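Two-component system sensor histidine kinase (Bacteroides thetaiotaomicron, PDB 3OTT) probably senses saccharides outside the cell for a phosphorelay histidine kinase and transcription regulator, this chain being its extracellular part of two beta-propellers and a beta-sandwich. Local coordinates at residues Gln10-Tyr16 and Ile273-Thr277; Gln288-Ile292 and Leu302-Asn306; Gln631-Leu637 and Ser679-Leu685. One frame throughout, in Å; residues are numbered along the deposited sequence.

Interaction 1. Residues Gln10-Tyr16 and Ile273-Thr277; sequences QQFDNIY and IQSLT
Asn14 turns its amide from strand 13-15 toward the loop 273-277 and gives an N-H to a backbone carbonyl, with Asn14 ND2 2.9 Å from Ser275 O. The bond is nearly straight at its hydrogen (167°), and the acceptor lies close to the plane of the amide. Ile273 O is near too, 3.1 Å from Asn14 ND2. Asn14 CG stands beside its backbone N (chi1 -64°), which carries the amide to the loop; OD1 is bonded to Ser301 OG, so both ends of the amide are held and its rotation is fixed. Two residues earlier the backbones meet: Phe12 N donates to Gln274 O over 2.8 Å, and the same oxygen lies at the edge of the Phe12 ring, in its plane. The ring atom nearest that oxygen, Phe12 CD2, also comes to 3.6 Å from Leu276 N, making this the tight, buried part of the contact. Beyond Asn14, Tyr16 and Thr277 run past each other until Tyr16 OH is 2.6 Å from Thr277 OG1, a hydrogen bond between two hydroxyls; Thr277 OG1 is also bonded to Tyr298 O. The solvent side is looser. Gln11 and Gln274 run alongside each other with their amides 41° apart; the closest atoms, Gln11 NE2 and Gln274 NE2, 3.8 Å apart, are both donors, so this is contact only. Strand 13-15 pairs with strand 300-303 at the outer edge of its four-stranded sheet, while Phe12 and Leu276 both pack on Leu294 of strand 292-296, and Thr277 rests on Thr296 farther along that strand.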
loop_
_atom_site.group_PDB
_atom_site.type_symbol
_atom_site.label_atom_id
_atom_site.label_comp_id
_atom_site.label_asym_id
_atom_site.label_seq_id
_atom_site.Cartn_x
_atom_site.Cartn_y
_atom_site.Cartn_z
ATOM N N GLN B 10 31.558 -1.349 15.647
ATOM C CA GLN B 10 32.776 -1.378 16.427
ATOM C C GLN B 10 32.487 -1.584 17.933
ATOM O O GLN B 10 33.380 -1.928 18.684
ATOM C CB GLN B 10 33.632 -0.126 16.126
ATOM C CG GLN B 10 35.193 -0.380 16.017
ATOM C CD GLN B 10 35.707 -1.050 14.698
ATOM O OE1 GLN B 10 35.170 -2.068 14.208
ATOM N NE2 GLN B 10 36.797 -0.489 14.158
ATOM N N GLN B 11 31.242 -1.380 18.354
ATOM C CA GLN B 11 30.861 -1.562 19.742
ATOM C C GLN B 11 29.467 -2.116 19.838
ATOM O O GLN B 11 28.608 -1.748 19.047
ATOM C CB GLN B 11 30.940 -0.257 20.540
ATOM C CG GLN B 11 29.920 0.832 20.185
ATOM C CD GLN B 11 30.039 2.040 21.143
ATOM O OE1 GLN B 11 30.727 3.009 20.841
ATOM N NE2 GLN B 11 29.406 1.947 22.321
ATOM N N PHE B 12 29.257 -2.998 20.811
ATOM C CA PHE B 12 27.964 -3.623 20.995
ATOM C C PHE B 12 27.411 -3.481 22.432
ATOM O O PHE B 12 28.171 -3.266 23.388
ATOM C CB PHE B 12 28.065 -5.100 20.624
ATOM C CG PHE B 12 28.555 -5.333 19.236
ATOM C CD1 PHE B 12 27.671 -5.456 18.201
ATOM C CD2 PHE B 12 29.925 -5.376 18.960
ATOM C CE1 PHE B 12 28.137 -5.660 16.906
ATOM C CE2 PHE B 12 30.399 -5.574 17.665
ATOM C CZ PHE B 12 29.522 -5.726 16.643
ATOM N N ASP B 13 26.098 -3.628 22.562
ATOM C CA ASP B 13 25.462 -3.813 23.875
ATOM C C ASP B 13 25.349 -5.341 24.083
ATOM O O ASP B 13 24.596 -6.025 23.352
ATOM N N ASN B 14 26.110 -5.895 25.023
ATOM C CA ASN B 14 26.110 -7.346 25.206
ATOM C C ASN B 14 25.145 -7.865 26.277
ATOM O O ASN B 14 25.162 -7.420 27.422
ATOM C CB ASN B 14 27.510 -7.861 25.410
ATOM C CG ASN B 14 28.393 -7.638 24.167
ATOM O OD1 ASN B 14 27.906 -7.521 23.023
ATOM N ND2 ASN B 14 29.678 -7.584 24.382
ATOM N N ILE B 15 24.314 -8.812 25.883
ATOM C CA ILE B 15 23.210 -9.308 26.697
ATOM C C ILE B 15 23.363 -10.848 26.947
ATOM O O ILE B 15 23.583 -11.621 26.001
ATOM C CB ILE B 15 21.859 -9.014 25.945
ATOM C CG1 ILE B 15 21.654 -7.482 25.772
ATOM C CG2 ILE B 15 20.726 -9.749 26.633
ATOM C CD1 ILE B 15 20.832 -7.107 24.541
ATOM N N TYR B 16 23.279 -11.254 28.204
ATOM C CA TYR B 16 23.466 -12.650 28.675
ATOM C C TYR B 16 22.183 -13.139 29.327
ATOM O O TYR B 16 21.484 -12.396 30.021
ATOM C CB TYR B 16 24.626 -12.726 29.691
ATOM C CG TYR B 16 25.871 -12.217 29.016
ATOM C CD1 TYR B 16 26.547 -13.035 28.100
ATOM C CD2 TYR B 16 26.300 -10.884 29.175
ATOM C CE1 TYR B 16 27.672 -12.585 27.402
ATOM C CE2 TYR B 16 27.444 -10.410 28.447
ATOM C CZ TYR B 16 28.123 -11.316 27.553
ATOM O OH TYR B 16 29.230 -10.947 26.810
ATOM N N ILE B 273 34.953 -5.398 26.637
ATOM C CA ILE B 273 33.633 -5.964 26.960
ATOM C C ILE B 273 32.544 -5.392 26.108
ATOM O O ILE B 273 31.376 -5.819 26.200
ATOM C CB ILE B 273 33.300 -5.796 28.459
ATOM C CG1 ILE B 273 33.255 -4.300 28.849
ATOM C CG2 ILE B 273 34.311 -6.628 29.294
ATOM C CD1 ILE B 273 32.474 -3.996 30.205
ATOM N N GLN B 274 32.910 -4.449 25.246
ATOM C CA GLN B 274 31.975 -4.001 24.237
ATOM C C GLN B 274 32.219 -4.636 22.859
ATOM O O GLN B 274 31.558 -4.261 21.905
ATOM C CB GLN B 274 32.021 -2.487 24.079
ATOM C CG GLN B 274 31.645 -1.677 25.265
ATOM C CD GLN B 274 31.847 -0.190 24.974
ATOM O OE1 GLN B 274 32.802 0.206 24.285
ATOM N NE2 GLN B 274 30.954 0.627 25.472
ATOM N N SER B 275 33.197 -5.533 22.720
ATOM C CA SER B 275 33.386 -6.191 21.424
ATOM C C SER B 275 32.357 -7.282 21.271
ATOM O O SER B 275 31.620 -7.599 22.222
ATOM C CB SER B 275 34.781 -6.797 21.279
ATOM O OG SER B 275 34.884 -7.886 22.148
ATOM N N LEU B 276 32.289 -7.838 20.067
ATOM C CA LEU B 276 31.372 -8.921 19.759
ATOM C C LEU B 276 31.554 -9.931 20.863
ATOM O O LEU B 276 32.680 -10.265 21.169
ATOM C CB LEU B 276 31.758 -9.576 18.439
ATOM C CG LEU B 276 31.006 -10.834 18.053
ATOM C CD1 LEU B 276 29.575 -10.548 17.839
ATOM C CD2 LEU B 276 31.682 -11.476 16.754
ATOM N N THR B 277 30.450 -10.415 21.422
ATOM C CA THR B 277 30.482 -11.283 22.623
ATOM C C THR B 277 31.121 -12.652 22.345
ATOM O O THR B 277 31.868 -13.178 23.167
ATOM C CB THR B 277 29.042 -11.485 23.209
ATOM O OG1 THR B 277 29.142 -12.096 24.483
ATOM C CG2 THR B 277 28.154 -12.368 22.325
#

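Interaction 2. Residues Gln288-Ile292 and Leu302-Asn306; sequences QEHNI and LSRYN. With TBR (hexatantalum dodecabromide), chain D.
Asn291, which faces Tyr305 across the contact, has its ND2 gripped by Ser684 OG and Asp287 OD2, with a weak bond to Glu289 OE1, which is itself bonded to Ser684 OG. The other end of this amide, OD1, takes the N-H of Tyr305 at 2.9 Å, nearly straight (170°) and in the carbonyl plane. A leucine here would probably leave the N-H of Tyr305 without an acceptor and Ser684 OG held by Glu289 alone of the two. The Asn291 side chain thus continues the backbone pairing past the end of the strand. There Ser303 N donates to Ile292 O over 2.8 Å, and the return bond, from Ile292 N to Ser303 O, is longer, 3.1 Å, and completes an antiparallel hydrogen-bonded pair. Tyr305 carries its ring anti to the backbone N (chi1 -167°), where His290 CB sits over one face, 4.0 Å from the ring centroid. The imidazole then turns its edge toward that face in a T-shaped pair, planes 65° apart. Gln288 and Glu289 border the bound hexatantalum dodecabromide. The arrangement is the open end of a beta-hairpin, strands 292-296 and 300-303, forming the middle of a four-stranded propeller blade.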
loop_
_atom_site.group_PDB
_atom_site.type_symbol
_atom_site.label_atom_id
_atom_site.label_comp_id
_atom_site.label_asym_id
_atom_site.label_seq_id
_atom_site.Cartn_x
_atom_site.Cartn_y
_atom_site.Cartn_z
ATOM N N GLN B 288 12.595 -4.210 13.542
ATOM C CA GLN B 288 11.806 -3.140 12.896
ATOM C C GLN B 288 12.451 -1.749 12.947
ATOM O O GLN B 288 12.084 -0.865 12.193
ATOM C CB GLN B 288 10.389 -3.094 13.498
ATOM C CG GLN B 288 9.487 -4.229 12.983
ATOM C CD GLN B 288 9.272 -4.153 11.445
ATOM O OE1 GLN B 288 9.288 -3.063 10.843
ATOM N NE2 GLN B 288 9.075 -5.309 10.820
ATOM N N GLU B 289 13.387 -1.552 13.869
ATOM C CA GLU B 289 14.080 -0.273 13.980
ATOM C C GLU B 289 15.466 -0.356 13.364
ATOM O O GLU B 289 16.270 0.560 13.573
ATOM C CB GLU B 289 14.236 0.110 15.432
ATOM C CG GLU B 289 13.028 0.743 16.028
ATOM C CD GLU B 289 13.148 0.945 17.573
ATOM O OE1 GLU B 289 13.877 0.178 18.274
ATOM O OE2 GLU B 289 12.496 1.883 18.074
ATOM N N HIS B 290 15.750 -1.476 12.685
ATOM C CA HIS B 290 17.003 -1.749 12.028
ATOM C C HIS B 290 18.163 -2.009 13.000
ATOM O O HIS B 290 19.342 -2.018 12.574
ATOM C CB HIS B 290 17.407 -0.583 11.081
ATOM C CG HIS B 290 16.297 -0.114 10.190
ATOM N ND1 HIS B 290 15.726 -0.925 9.229
ATOM C CD2 HIS B 290 15.643 1.075 10.120
ATOM C CE1 HIS B 290 14.763 -0.267 8.609
ATOM N NE2 HIS B 290 14.695 0.949 9.125
ATOM N N ASN B 291 17.881 -2.178 14.284
ATOM C CA ASN B 291 18.955 -2.663 15.176
ATOM C C ASN B 291 19.287 -4.076 14.695
ATOM O O ASN B 291 18.384 -4.799 14.278
ATOM C CB ASN B 291 18.499 -2.719 16.639
ATOM C CG ASN B 291 18.003 -1.384 17.146
ATOM O OD1 ASN B 291 18.663 -0.368 16.972
ATOM N ND2 ASN B 291 16.820 -1.374 17.726
ATOM N N ILE B 292 20.553 -4.467 14.772
ATOM C CA ILE B 292 21.028 -5.813 14.424
ATOM C C ILE B 292 21.272 -6.613 15.704
ATOM O O ILE B 292 22.097 -6.229 16.525
ATOM C CB ILE B 292 22.386 -5.674 13.770
ATOM C CG1 ILE B 292 22.284 -4.798 12.503
ATOM C CG2 ILE B 292 23.021 -7.011 13.496
ATOM C CD1 ILE B 292 21.150 -5.197 11.518
ATOM N N LEU B 302 24.220 -6.703 20.601
ATOM C CA LEU B 302 23.167 -5.880 19.994
ATOM C C LEU B 302 23.852 -4.683 19.386
ATOM O O LEU B 302 24.614 -3.998 20.058
ATOM C CB LEU B 302 22.171 -5.432 21.065
ATOM C CG LEU B 302 21.258 -4.222 20.754
ATOM C CD1 LEU B 302 20.472 -4.428 19.489
ATOM C CD2 LEU B 302 20.278 -3.943 21.943
ATOM N N SER B 303 23.575 -4.403 18.130
ATOM C CA SER B 303 24.184 -3.243 17.495
ATOM C C SER B 303 23.076 -2.187 17.199
ATOM O O SER B 303 22.232 -2.356 16.316
ATOM C CB SER B 303 24.938 -3.721 16.232
ATOM O OG SER B 303 25.270 -2.658 15.374
ATOM N N ARG B 304 23.057 -1.119 17.963
ATOM C CA ARG B 304 22.033 -0.132 17.797
ATOM C C ARG B 304 22.188 0.671 16.485
ATOM O O ARG B 304 23.328 1.027 16.038
ATOM C CB ARG B 304 22.035 0.806 18.960
ATOM C CG ARG B 304 21.591 0.176 20.236
ATOM C CD ARG B 304 21.820 1.163 21.333
ATOM N NE ARG B 304 21.176 0.660 22.515
ATOM C CZ ARG B 304 21.814 -0.009 23.467
ATOM N NH1 ARG B 304 23.135 -0.216 23.332
ATOM N NH2 ARG B 304 21.136 -0.462 24.536
ATOM N N TYR B 305 21.041 0.942 15.870
ATOM C CA TYR B 305 21.005 1.732 14.652
ATOM C C TYR B 305 21.063 3.252 14.912
ATOM O O TYR B 305 20.321 3.810 15.748
ATOM C CB TYR B 305 19.778 1.386 13.821
ATOM C CG TYR B 305 19.865 1.944 12.439
ATOM C CD1 TYR B 305 20.845 1.476 11.544
ATOM C CD2 TYR B 305 18.998 2.948 12.015
ATOM C CE1 TYR B 305 20.956 1.982 10.269
ATOM C CE2 TYR B 305 19.107 3.474 10.694
ATOM C CZ TYR B 305 20.088 2.977 9.847
ATOM O OH TYR B 305 20.226 3.473 8.577
ATOM N N ASN B 306 21.987 3.889 14.186
ATOM C CA ASN B 306 22.081 5.361 14.107
ATOM C C ASN B 306 21.749 5.814 12.702
ATOM O O ASN B 306 22.178 5.178 11.733
ATOM C CB ASN B 306 23.486 5.885 14.469
ATOM C CG ASN B 306 23.494 7.390 14.767
ATOM O OD1 ASN B 306 22.647 7.877 15.527
ATOM N ND2 ASN B 306 24.459 8.128 14.179
HETATM TA TA1 TBR D . 7.108 0.889 13.936
HETATM TA TA2 TBR D . 7.919 0.247 16.476
HETATM TA TA3 TBR D . 6.525 2.695 16.013
HETATM TA TA4 TBR D . 5.321 0.564 17.428
HETATM TA TA5 TBR D . 4.504 1.204 14.830
HETATM TA TA6 TBR D . 5.926 -1.147 15.267
HETATM BR BR1 TBR D . 9.624 0.477 14.449
HETATM BR BR2 TBR D . 7.672 3.423 13.728
HETATM BR BR3 TBR D . 5.192 1.512 12.333
HETATM BR BR4 TBR D . 6.753 -1.414 12.812
HETATM BR BR5 TBR D . 8.849 2.550 17.217
HETATM BR BR6 TBR D . 4.378 3.819 15.089
HETATM BR BR7 TBR D . 2.819 1.022 16.806
HETATM BR BR8 TBR D . 4.635 -1.936 17.403
HETATM BR BR9 TBR D . 7.300 -0.088 18.990
HETATM BR BRA TBR D . 5.406 3.018 18.363
HETATM BR BRB TBR D . 3.581 -1.126 14.138
HETATM BR BRC TBR D . 8.079 -2.299 16.188
#

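Interaction 3. Residues Gln631-Leu637 and Ser679-Leu685; sequences QPERPIL and SDLPYSL. With TBR (hexatantalum dodecabromide), chain D.
Arg634 extends its guanidinium group across to 679-685, bent at chi3 (-100°) so that the head swings in beside the backbone of Asp680. Its NH1 donates to Asp680 O, 3.0 Å away, but from above the carbonyl plane rather than along a lone pair. The carboxylate of Asp680 lies at the edge of the same guanidinium, with Arg634 NH1 and Asp680 OD2 3.9 Å apart in a long salt bridge; OD2 is also bonded to Asn689 ND2. On the other amino nitrogen, Arg634 NH2 donates to Gln631 OE1 at 3.1 Å, tying the head back to its own segment. Leu681 O lies over one face of the group. The Arg634 and Leu685 side chains approach from opposite ends, Leu685 CG nearing NH2 obliquely. Gln631 and Leu685 pass antiparallel, Gln631 CG 3.6 Å from Leu685 CD2. Farther along, Leu637 and Leu681 meet nearly perpendicular, their CD2 methyls 4.2 Å apart. The backbones of Leu637 and Ser679 form an antiparallel hydrogen-bonded pair, in which Leu637 N reaches Ser679 O over 2.8 Å in an almost straight bond. Ser679 OG accepts from Leu681 N, an ST turn, and is bonded as well to Asp47 O. A water donates to Pro635 O and, weakly, to Asp680 O. The bromides of the bound cluster touch Arg634 and Pro635, Arg634 CG being 3.8 Å from BR5. With two main-chain or amide oxygens bonded, one carboxylate at long range and a distant, weak ion pair to Glu289, the arginine's charge is probably met more by neutral oxygens than by any close acid.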
loop_
_atom_site.group_PDB
_atom_site.type_symbol
_atom_site.label_atom_id
_atom_site.label_comp_id
_atom_site.label_asym_id
_atom_site.label_seq_id
_atom_site.Cartn_x
_atom_site.Cartn_y
_atom_site.Cartn_z
ATOM N N GLN B 631 13.860 10.272 18.709
ATOM C CA GLN B 631 13.094 9.095 19.097
ATOM C C GLN B 631 11.595 9.374 19.257
ATOM O O GLN B 631 11.200 10.282 20.012
ATOM C CB GLN B 631 13.738 8.401 20.313
ATOM C CG GLN B 631 15.118 7.771 19.927
ATOM C CD GLN B 631 14.977 6.504 19.063
ATOM O OE1 GLN B 631 14.610 5.451 19.565
ATOM N NE2 GLN B 631 15.297 6.603 17.784
ATOM N N PRO B 632 10.772 8.627 18.482
ATOM C CA PRO B 632 9.313 8.674 18.517
ATOM C C PRO B 632 8.840 8.197 19.870
ATOM O O PRO B 632 9.515 7.402 20.519
ATOM C CB PRO B 632 8.897 7.657 17.445
ATOM C CG PRO B 632 10.093 6.693 17.326
ATOM C CD PRO B 632 11.263 7.636 17.497
ATOM N N GLU B 633 7.707 8.705 20.319
ATOM C CA GLU B 633 7.168 8.253 21.578
ATOM C C GLU B 633 6.702 6.794 21.392
ATOM O O GLU B 633 6.097 6.438 20.379
ATOM C CB GLU B 633 6.099 9.211 22.131
ATOM C CG GLU B 633 5.910 9.067 23.666
ATOM C CD GLU B 633 5.185 10.253 24.355
ATOM O OE1 GLU B 633 4.277 9.988 25.194
ATOM O OE2 GLU B 633 5.536 11.435 24.093
ATOM N N ARG B 634 7.124 5.942 22.311
ATOM C CA ARG B 634 6.659 4.592 22.355
ATOM C C ARG B 634 5.780 4.339 23.601
ATOM O O ARG B 634 6.025 4.912 24.671
ATOM C CB ARG B 634 7.852 3.651 22.328
ATOM C CG ARG B 634 8.458 3.498 20.922
ATOM C CD ARG B 634 9.741 2.670 20.961
ATOM N NE ARG B 634 10.895 3.552 20.924
ATOM C CZ ARG B 634 11.565 4.009 21.981
ATOM N NH1 ARG B 634 11.247 3.646 23.215
ATOM N NH2 ARG B 634 12.596 4.823 21.774
ATOM N N PRO B 635 4.752 3.491 23.443
ATOM C CA PRO B 635 3.907 3.126 24.580
ATOM C C PRO B 635 4.661 2.355 25.671
ATOM O O PRO B 635 5.553 1.562 25.380
ATOM C CB PRO B 635 2.846 2.206 23.972
ATOM C CG PRO B 635 3.529 1.650 22.713
ATOM C CD PRO B 635 4.321 2.831 22.185
ATOM N N ILE B 636 4.265 2.589 26.910
ATOM C CA ILE B 636 4.770 1.846 28.051
ATOM C C ILE B 636 3.995 0.545 28.119
ATOM O O ILE B 636 2.812 0.584 27.960
ATOM C CB ILE B 636 4.462 2.650 29.312
ATOM C CG1 ILE B 636 5.024 4.053 29.169
ATOM C CG2 ILE B 636 4.851 1.912 30.622
ATOM C CD1 ILE B 636 4.551 4.978 30.311
ATOM N N LEU B 637 4.679 -0.575 28.328
ATOM C CA LEU B 637 4.120 -1.891 28.579
ATOM C C LEU B 637 4.550 -2.383 29.954
ATOM O O LEU B 637 5.613 -2.040 30.475
ATOM C CB LEU B 637 4.737 -2.936 27.657
ATOM C CG LEU B 637 4.579 -3.049 26.136
ATOM C CD1 LEU B 637 5.166 -1.856 25.387
ATOM C CD2 LEU B 637 5.313 -4.338 25.686
ATOM N N SER B 679 8.319 -1.289 30.663
ATOM C CA SER B 679 9.302 -0.922 29.629
ATOM C C SER B 679 8.621 -0.224 28.465
ATOM O O SER B 679 7.482 -0.544 28.135
ATOM C CB SER B 679 10.021 -2.187 29.131
ATOM O OG SER B 679 10.773 -1.910 27.963
ATOM N N ASP B 680 9.312 0.695 27.820
ATOM C CA ASP B 680 8.865 1.242 26.562
ATOM C C ASP B 680 9.762 0.713 25.407
ATOM O O ASP B 680 9.832 1.306 24.322
ATOM C CB ASP B 680 8.872 2.764 26.609
ATOM C CG ASP B 680 10.290 3.377 26.905
ATOM O OD1 ASP B 680 11.298 2.657 27.219
ATOM O OD2 ASP B 680 10.373 4.639 26.852
ATOM N N LEU B 681 10.421 -0.413 25.653
ATOM C CA LEU B 681 11.229 -1.134 24.614
ATOM C C LEU B 681 12.355 -0.255 24.089
ATOM O O LEU B 681 12.391 0.036 22.923
ATOM C CB LEU B 681 10.362 -1.591 23.427
ATOM C CG LEU B 681 9.071 -2.417 23.676
ATOM C CD1 LEU B 681 8.419 -2.707 22.271
ATOM C CD2 LEU B 681 9.262 -3.702 24.425
ATOM N N PRO B 682 13.242 0.218 24.964
ATOM C CA PRO B 682 14.263 1.162 24.520
ATOM C C PRO B 682 15.513 0.484 23.830
ATOM O O PRO B 682 16.654 0.881 24.029
ATOM C CB PRO B 682 14.643 1.866 25.815
ATOM C CG PRO B 682 14.522 0.773 26.878
ATOM C CD PRO B 682 13.349 -0.098 26.406
ATOM N N TYR B 683 15.275 -0.491 22.969
ATOM C CA TYR B 683 16.346 -1.104 22.187
ATOM C C TYR B 683 17.299 -0.112 21.524
ATOM O O TYR B 683 18.518 -0.319 21.544
ATOM C CB TYR B 683 15.754 -2.009 21.115
ATOM C CG TYR B 683 14.800 -3.036 21.683
ATOM C CD1 TYR B 683 15.136 -3.799 22.814
ATOM C CD2 TYR B 683 13.542 -3.211 21.122
ATOM C CE1 TYR B 683 14.234 -4.719 23.368
ATOM C CE2 TYR B 683 12.633 -4.109 21.654
ATOM C CZ TYR B 683 12.998 -4.885 22.776
ATOM O OH TYR B 683 12.075 -5.805 23.256
ATOM N N SER B 684 16.763 0.944 20.914
ATOM C CA SER B 684 17.593 1.830 20.119
ATOM C C SER B 684 18.300 2.946 20.891
ATOM O O SER B 684 18.919 3.800 20.277
ATOM C CB SER B 684 16.777 2.404 18.969
ATOM O OG SER B 684 16.178 1.353 18.210
ATOM N N LEU B 685 18.279 2.914 22.217
ATOM C CA LEU B 685 18.625 4.106 23.006
ATOM C C LEU B 685 19.973 3.995 23.693
ATOM O O LEU B 685 20.262 2.994 24.313
ATOM C CB LEU B 685 17.554 4.326 24.084
ATOM C CG LEU B 685 16.165 4.791 23.646
ATOM C CD1 LEU B 685 15.256 5.203 24.836
ATOM C CD2 LEU B 685 16.373 5.959 22.712
HETATM TA TA1 TBR D . 7.108 0.889 13.936
HETATM TA TA2 TBR D . 7.919 0.247 16.476
HETATM TA TA3 TBR D . 6.525 2.695 16.013
HETATM TA TA4 TBR D . 5.321 0.564 17.428
HETATM TA TA5 TBR D . 4.504 1.204 14.830
HETATM TA TA6 TBR D . 5.926 -1.147 15.267
HETATM BR BR1 TBR D . 9.624 0.477 14.449
HETATM BR BR2 TBR D . 7.672 3.423 13.728
HETATM BR BR3 TBR D . 5.192 1.512 12.333
HETATM BR BR4 TBR D . 6.753 -1.414 12.812
HETATM BR BR5 TBR D . 8.849 2.550 17.217
HETATM BR BR6 TBR D . 4.378 3.819 15.089
HETATM BR BR7 TBR D . 2.819 1.022 16.806
HETATM BR BR8 TBR D . 4.635 -1.936 17.403
HETATM BR BR9 TBR D . 7.300 -0.088 18.990
HETATM BR BRA TBR D . 5.406 3.018 18.363
HETATM BR BRB TBR D . 3.581 -1.126 14.138
HETATM BR BRC TBR D . 8.079 -2.299 16.188
HETATM O O HOH W 1 6.766 0.190 23.174
#

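In the fold
Near the N terminus, interaction 1 joins 10-16 to 273-277 and so closes the first propeller: the first strand becomes the outer edge of a blade whose other strands come some 270 residues later. Interaction 2 follows in that blade and ends its central hairpin; the two touch where Asp13 O meets Leu302 N at 2.9 Å. The chain then passes through the second propeller before interaction 3 closes a loop of the beta-sandwich. The three lie in series, none nested or crossed. Interactions 2 and 3 meet through Ser684, which ties the sandwich to the loop 288-292 of the first propeller, and both border the tantalum cluster.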